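Local coordinates for carboxypeptidase 1 (Deinococcus radiodurans str. R1, PDB 5GIV), which probably acts as a zinc-dependent carboxypeptidase of the M32 family, releasing amino acids one by one from peptide C-termini with broad specificity, proline excepted, at residues H360-T363 and R364-E368; P155-Y158 and Y159-E162. One frame throughout, in Å; residues are numbered along the deposited sequence.

Contact 1. Residues H360-T363 and R364-E368; sequences HVIT and RFELE
R364 folds back along helix 357-372 and returns its guanidinium to the backbone one turn earlier. NH1 donates to H360 O at 3.0 Å from above the carbonyl plane, while R364 N reaches the same oxygen from the opposite face at 3.1 Å, so two donors grip one carbonyl. With CG anti to the carbonyl carbon (chi1 -69°) and a bend at chi2, CG and CD pass over that oxygen, and NH1 ends 3.5 Å from H360 CB. This side is tightly packed: ring and guanidinium lie side by side, planes 60° apart, H360 ND1 and R364 NH1 both bond to Y389 OH, NH2 forms a salt bridge with D407, and F419 adds a cation-pi contact. T363 CG2 and L367 CD1, 4.1 Å apart, pack here too, against A388 and W385 of helix 381-393. Shortening R364 to an alanine is likely to leave D407 without this charged mate and cost H360 O its second donor. The other side is looser: I362 CG2 lies 3.6 Å from OE2 of the partly exposed E366, whose ion pair to R180 is long and weak. The chemistry is consistent with a buried positive charge balanced largely by D407 and tied to its own helix.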
ATOM      1  N   HIS A 360      25.962  15.531  17.342  1.00 17.09           N
ATOM      2  CA  HIS A 360      25.915  14.202  16.735  1.00 17.11           C
ATOM      3  C   HIS A 360      26.249  14.259  15.247  1.00 17.12           C
ATOM      4  O   HIS A 360      26.958  13.386  14.730  1.00 17.13           O
ATOM      5  CB  HIS A 360      24.537  13.567  16.944  1.00 17.12           C
ATOM      6  CG  HIS A 360      24.170  13.357  18.381  1.00 17.12           C
ATOM      7  ND1 HIS A 360      24.345  12.151  19.030  1.00 17.13           N
ATOM      8  CD2 HIS A 360      23.611  14.192  19.287  1.00 17.11           C
ATOM      9  CE1 HIS A 360      23.918  12.258  20.275  1.00 17.13           C
ATOM     10  NE2 HIS A 360      23.472  13.487  20.458  1.00 17.11           N
ATOM     11  N   VAL A 361      25.710  15.255  14.537  1.00 17.12           N
ATOM     12  CA  VAL A 361      25.979  15.399  13.109  1.00 17.14           C
ATOM     13  C   VAL A 361      27.456  15.677  12.875  1.00 17.13           C
ATOM     14  O   VAL A 361      28.085  15.088  11.988  1.00 17.15           O
ATOM     15  CB  VAL A 361      25.091  16.506  12.508  1.00 17.15           C
ATOM     16  CG1 VAL A 361      25.477  16.797  11.072  1.00 17.17           C
ATOM     17  CG2 VAL A 361      23.629  16.105  12.589  1.00 17.15           C
ATOM     18  N   ILE A 362      28.026  16.596  13.661  1.00 21.80           N
ATOM     19  CA  ILE A 362      29.447  16.912  13.543  1.00 21.89           C
ATOM     20  C   ILE A 362      30.289  15.665  13.764  1.00 21.82           C
ATOM     21  O   ILE A 362      31.242  15.397  13.024  1.00 21.84           O
ATOM     22  CB  ILE A 362      29.838  18.026  14.529  1.00 22.06           C
ATOM     23  CG1 ILE A 362      29.079  19.314  14.199  1.00 22.17           C
ATOM     24  CG2 ILE A 362      31.357  18.218  14.533  1.00 22.14           C
ATOM     25  CD1 ILE A 362      29.286  20.416  15.205  1.00 22.36           C
ATOM     26  N   THR A 363      29.969  14.895  14.805  1.00 19.60           N
ATOM     27  CA  THR A 363      30.692  13.652  15.037  1.00 19.52           C
ATOM     28  C   THR A 363      30.734  12.790  13.778  1.00 19.43           C
ATOM     29  O   THR A 363      31.808  12.377  13.330  1.00 19.43           O
ATOM     30  CB  THR A 363      30.040  12.884  16.185  1.00 19.43           C
ATOM     31  OG1 THR A 363      30.095  13.686  17.366  1.00 19.53           O
ATOM     32  CG2 THR A 363      30.764  11.554  16.426  1.00 19.34           C
ATOM     33  N   ARG A 364      29.564  12.520  13.190  1.00 17.14           N
ATOM     34  CA  ARG A 364      29.498  11.639  12.028  1.00 17.16           C
ATOM     35  C   ARG A 364      30.227  12.234  10.827  1.00 17.17           C
ATOM     36  O   ARG A 364      30.980  11.535  10.136  1.00 17.19           O
ATOM     37  CB  ARG A 364      28.039  11.361  11.678  1.00 17.18           C
ATOM     38  CG  ARG A 364      27.321  10.509  12.694  1.00 17.18           C
ATOM     39  CD  ARG A 364      25.840  10.860  12.797  1.00 17.18           C
ATOM     40  NE  ARG A 364      25.131   9.898  13.639  1.00 17.19           N
ATOM     41  CZ  ARG A 364      25.222   9.856  14.967  1.00 17.18           C
ATOM     42  NH1 ARG A 364      26.003  10.716  15.614  1.00 17.16           N
ATOM     43  NH2 ARG A 364      24.548   8.935  15.647  1.00 17.20           N
ATOM     44  N   PHE A 365      30.023  13.529  10.567  1.00 20.09           N
ATOM     45  CA  PHE A 365      30.658  14.166   9.418  1.00 20.14           C
ATOM     46  C   PHE A 365      32.176  14.050   9.500  1.00 20.20           C
ATOM     47  O   PHE A 365      32.839  13.711   8.511  1.00 20.20           O
ATOM     48  CB  PHE A 365      30.218  15.626   9.346  1.00 20.23           C
ATOM     49  CG  PHE A 365      30.810  16.400   8.202  1.00 20.30           C
ATOM     50  CD1 PHE A 365      30.239  16.352   6.951  1.00 20.24           C
ATOM     51  CD2 PHE A 365      31.921  17.206   8.392  1.00 20.43           C
ATOM     52  CE1 PHE A 365      30.767  17.081   5.905  1.00 20.28           C
ATOM     53  CE2 PHE A 365      32.454  17.944   7.346  1.00 20.49           C
ATOM     54  CZ  PHE A 365      31.880  17.880   6.105  1.00 20.41           C
ATOM     55  N   GLU A 366      32.747  14.319  10.677  1.00 32.90           N
ATOM     56  CA  GLU A 366      34.198  14.287  10.813  1.00 32.99           C
ATOM     57  C   GLU A 366      34.749  12.873  10.664  1.00 32.93           C
ATOM     58  O   GLU A 366      35.851  12.694  10.132  1.00 32.98           O
ATOM     59  CB  GLU A 366      34.606  14.911  12.148  1.00 33.08           C
ATOM     60  CG  GLU A 366      34.456  16.438  12.152  1.00 33.24           C
ATOM     61  CD  GLU A 366      34.794  17.091  13.483  1.00 33.39           C
ATOM     62  OE1 GLU A 366      35.051  16.363  14.475  1.00 33.36           O
ATOM     63  OE2 GLU A 366      34.779  18.343  13.546  1.00 33.53           O
ATOM     64  N   LEU A 367      33.987  11.856  11.085  1.00 26.28           N
ATOM     65  CA  LEU A 367      34.404  10.478  10.848  1.00 26.20           C
ATOM     66  C   LEU A 367      34.339  10.143   9.365  1.00 26.19           C
ATOM     67  O   LEU A 367      35.183   9.398   8.852  1.00 26.18           O
ATOM     68  CB  LEU A 367      33.533   9.512  11.660  1.00 26.09           C
ATOM     69  CG  LEU A 367      33.666   9.569  13.188  1.00 26.07           C
ATOM     70  CD1 LEU A 367      32.508   8.849  13.868  1.00 25.97           C
ATOM     71  CD2 LEU A 367      34.999   8.970  13.644  1.00 26.09           C
ATOM     72  N   GLU A 368      33.327  10.667   8.666  1.00 26.01           N
ATOM     73  CA  GLU A 368      33.275  10.515   7.216  1.00 25.99           C
ATOM     74  C   GLU A 368      34.483  11.170   6.559  1.00 26.09           C
ATOM     75  O   GLU A 368      35.096  10.598   5.646  1.00 26.10           O
ATOM     76  CB  GLU A 368      31.989  11.124   6.666  1.00 25.96           C
ATOM     77  CG  GLU A 368      30.711  10.376   6.971  1.00 25.87           C
ATOM     78  CD  GLU A 368      29.496  11.076   6.371  1.00 25.84           C
ATOM     79  OE1 GLU A 368      29.580  12.299   6.110  1.00 25.89           O
ATOM     80  OE2 GLU A 368      28.467  10.404   6.151  1.00 25.77           O
TER

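Contact 2. Residues P155-Y158 and Y159-E162; sequences PLDY and YINE
Y158 and Y159, neighbours on the short helix 155-163, form a T-shaped pair. The edge of Y158 meets the face of Y159, centroids 4.9 Å apart and planes at 73°, with Y158 CD2 over the centre of the Y159 ring. The first torsions set this up: Y158 CG is anti to its own N (chi1 166°), Y159 CG anti to its carbonyl carbon (chi1 -72°). Beyond the pair, F149 stacks on Y158, and Y159 OH bonds to S142 O. The aliphatic contact is between L156 CG and I160 CD1, 3.9 Å apart one turn along. Backbone bonds run from I160 N to L156 O, N161 N to D157 O and E162 N to Y158 O; that from Y159 N to P155 O is weak at 3.3 Å. Two waters bridge polar groups. One donates to Y158 O and to E162 OE1 (2.6 Å) and accepts from N161 ND2; a second bonds Y158 OH at 2.7 Å and donates weakly to E162 OE2. N161 OD1 turns instead to G166 N. The chemistry implies a two-sided helix: aromatic and aliphatic groups face the protein, while the exposed E162 carboxylate is held beside the Y158 ring through water, without a direct bond to the phenol.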
ATOM      1  N   PRO A 155      36.268  13.861  -2.907  1.00 33.59           N
ATOM      2  CA  PRO A 155      35.053  13.031  -2.996  1.00 33.49           C
ATOM      3  C   PRO A 155      33.983  13.422  -1.989  1.00 33.42           C
ATOM      4  O   PRO A 155      32.787  13.284  -2.275  1.00 33.32           O
ATOM      5  CB  PRO A 155      35.573  11.607  -2.724  1.00 33.49           C
ATOM      6  CG  PRO A 155      37.046  11.679  -2.888  1.00 33.60           C
ATOM      7  CD  PRO A 155      37.450  13.074  -2.526  1.00 33.65           C
ATOM      8  N   LEU A 156      34.377  13.928  -0.820  1.00 29.68           N
ATOM      9  CA  LEU A 156      33.389  14.376   0.153  1.00 29.64           C
ATOM     10  C   LEU A 156      32.573  15.535  -0.404  1.00 29.63           C
ATOM     11  O   LEU A 156      31.374  15.653  -0.121  1.00 29.59           O
ATOM     12  CB  LEU A 156      34.079  14.761   1.462  1.00 29.71           C
ATOM     13  CG  LEU A 156      33.182  15.206   2.620  1.00 29.70           C
ATOM     14  CD1 LEU A 156      32.105  14.175   2.876  1.00 29.59           C
ATOM     15  CD2 LEU A 156      33.996  15.440   3.893  1.00 29.79           C
ATOM     16  N   ASP A 157      33.206  16.408  -1.198  1.00 30.48           N
ATOM     17  CA  ASP A 157      32.472  17.500  -1.828  1.00 30.47           C
ATOM     18  C   ASP A 157      31.433  16.980  -2.815  1.00 30.36           C
ATOM     19  O   ASP A 157      30.399  17.621  -3.023  1.00 30.31           O
ATOM     20  CB  ASP A 157      33.436  18.450  -2.532  1.00 30.59           C
ATOM     21  CG  ASP A 157      34.145  19.368  -1.569  1.00 30.73           C
ATOM     22  OD1 ASP A 157      33.582  19.646  -0.493  1.00 30.76           O
ATOM     23  OD2 ASP A 157      35.274  19.802  -1.881  1.00 30.83           O
ATOM     24  N   TYR A 158      31.691  15.838  -3.450  1.00 24.00           N
ATOM     25  CA  TYR A 158      30.661  15.255  -4.302  1.00 23.92           C
ATOM     26  C   TYR A 158      29.420  14.912  -3.487  1.00 23.86           C
ATOM     27  O   TYR A 158      28.294  15.218  -3.902  1.00 23.80           O
ATOM     28  CB  TYR A 158      31.182  14.011  -5.016  1.00 23.92           C
ATOM     29  CG  TYR A 158      30.072  13.186  -5.642  1.00 23.84           C
ATOM     30  CD1 TYR A 158      29.442  13.610  -6.800  1.00 23.80           C
ATOM     31  CD2 TYR A 158      29.648  11.992  -5.068  1.00 23.80           C
ATOM     32  CE1 TYR A 158      28.430  12.875  -7.380  1.00 23.73           C
ATOM     33  CE2 TYR A 158      28.635  11.243  -5.647  1.00 23.74           C
ATOM     34  CZ  TYR A 158      28.028  11.697  -6.801  1.00 23.72           C
ATOM     35  OH  TYR A 158      27.018  10.968  -7.390  1.00 23.69           O
ATOM     36  N   TYR A 159      29.608  14.297  -2.310  1.00 22.97           N
ATOM     37  CA  TYR A 159      28.463  13.902  -1.492  1.00 22.90           C
ATOM     38  C   TYR A 159      27.805  15.106  -0.818  1.00 22.93           C
ATOM     39  O   TYR A 159      26.574  15.175  -0.729  1.00 22.88           O
ATOM     40  CB  TYR A 159      28.886  12.846  -0.463  1.00 22.90           C
ATOM     41  CG  TYR A 159      29.142  11.521  -1.126  1.00 22.86           C
ATOM     42  CD1 TYR A 159      28.095  10.781  -1.659  1.00 22.79           C
ATOM     43  CD2 TYR A 159      30.433  11.027  -1.261  1.00 22.92           C
ATOM     44  CE1 TYR A 159      28.320   9.592  -2.294  1.00 22.80           C
ATOM     45  CE2 TYR A 159      30.667   9.829  -1.897  1.00 22.92           C
ATOM     46  CZ  TYR A 159      29.608   9.118  -2.414  1.00 22.87           C
ATOM     47  OH  TYR A 159      29.831   7.919  -3.053  1.00 22.90           O
ATOM     48  N   ILE A 160      28.595  16.062  -0.335  1.00 23.30           N
ATOM     49  CA  ILE A 160      27.986  17.260   0.234  1.00 23.33           C
ATOM     50  C   ILE A 160      27.100  17.946  -0.800  1.00 23.29           C
ATOM     51  O   ILE A 160      25.968  18.345  -0.501  1.00 23.27           O
ATOM     52  CB  ILE A 160      29.068  18.204   0.785  1.00 23.45           C
ATOM     53  CG1 ILE A 160      29.763  17.553   1.980  1.00 23.49           C
ATOM     54  CG2 ILE A 160      28.460  19.556   1.187  1.00 23.52           C
ATOM     55  CD1 ILE A 160      30.879  18.384   2.562  1.00 23.62           C
ATOM     56  N   ASN A 161      27.582  18.052  -2.045  1.00 25.18           N
ATOM     57  CA  ASN A 161      26.808  18.706  -3.097  1.00 25.14           C
ATOM     58  C   ASN A 161      25.607  17.869  -3.519  1.00 25.04           C
ATOM     59  O   ASN A 161      24.547  18.417  -3.848  1.00 24.99           O
ATOM     60  CB  ASN A 161      27.699  19.004  -4.305  1.00 25.17           C
ATOM     61  CG  ASN A 161      26.915  19.558  -5.487  1.00 25.12           C
ATOM     62  OD1 ASN A 161      26.579  20.741  -5.528  1.00 25.15           O
ATOM     63  ND2 ASN A 161      26.615  18.696  -6.450  1.00 25.05           N
ATOM     64  N   GLU A 162      25.749  16.543  -3.518  1.00 36.73           N
ATOM     65  CA  GLU A 162      24.613  15.679  -3.821  1.00 36.67           C
ATOM     66  C   GLU A 162      23.475  15.917  -2.837  1.00 36.63           C
ATOM     67  O   GLU A 162      22.298  15.885  -3.211  1.00 36.57           O
ATOM     68  CB  GLU A 162      25.054  14.215  -3.800  1.00 36.69           C
ATOM     69  CG  GLU A 162      24.128  13.279  -4.552  1.00 36.66           C
ATOM     70  CD  GLU A 162      24.170  13.516  -6.058  1.00 36.68           C
ATOM     71  OE1 GLU A 162      25.158  14.129  -6.543  1.00 36.75           O
ATOM     72  OE2 GLU A 162      23.214  13.090  -6.758  1.00 36.66           O
TER
HETATM   73  O   HOH W   1      26.923  16.025  -6.538  1.00 25.97           O
HETATM   74  O   HOH W   2      24.944  12.082  -8.790  1.00 37.62           O

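Overall arrangement
Both contacts are single-helix affairs, one turn against the next, and the two helices touch: F365 CE1 of contact 1 meets I160 CD1 of contact 2 at 3.6 Å, and F365 CZ lies 3.9 Å from L156 CD2. Helix 169-193 packs on both, through F176, R180 and V172 on 360-368 and through A169 and V172 on 155-162. Contact 1 is buried, nearer the zinc, and its polar groups find protein partners, through one salt bridge and several hydrogen bonds. Contact 2 is only partly buried and lies away from the annotated sites; its inner side, against helices 128-147 and 357-372, is aromatic and aliphatic, whereas waters join Y158, N161 and E162, and D157 and N161 also bond backbone N-H groups of A169 and G166.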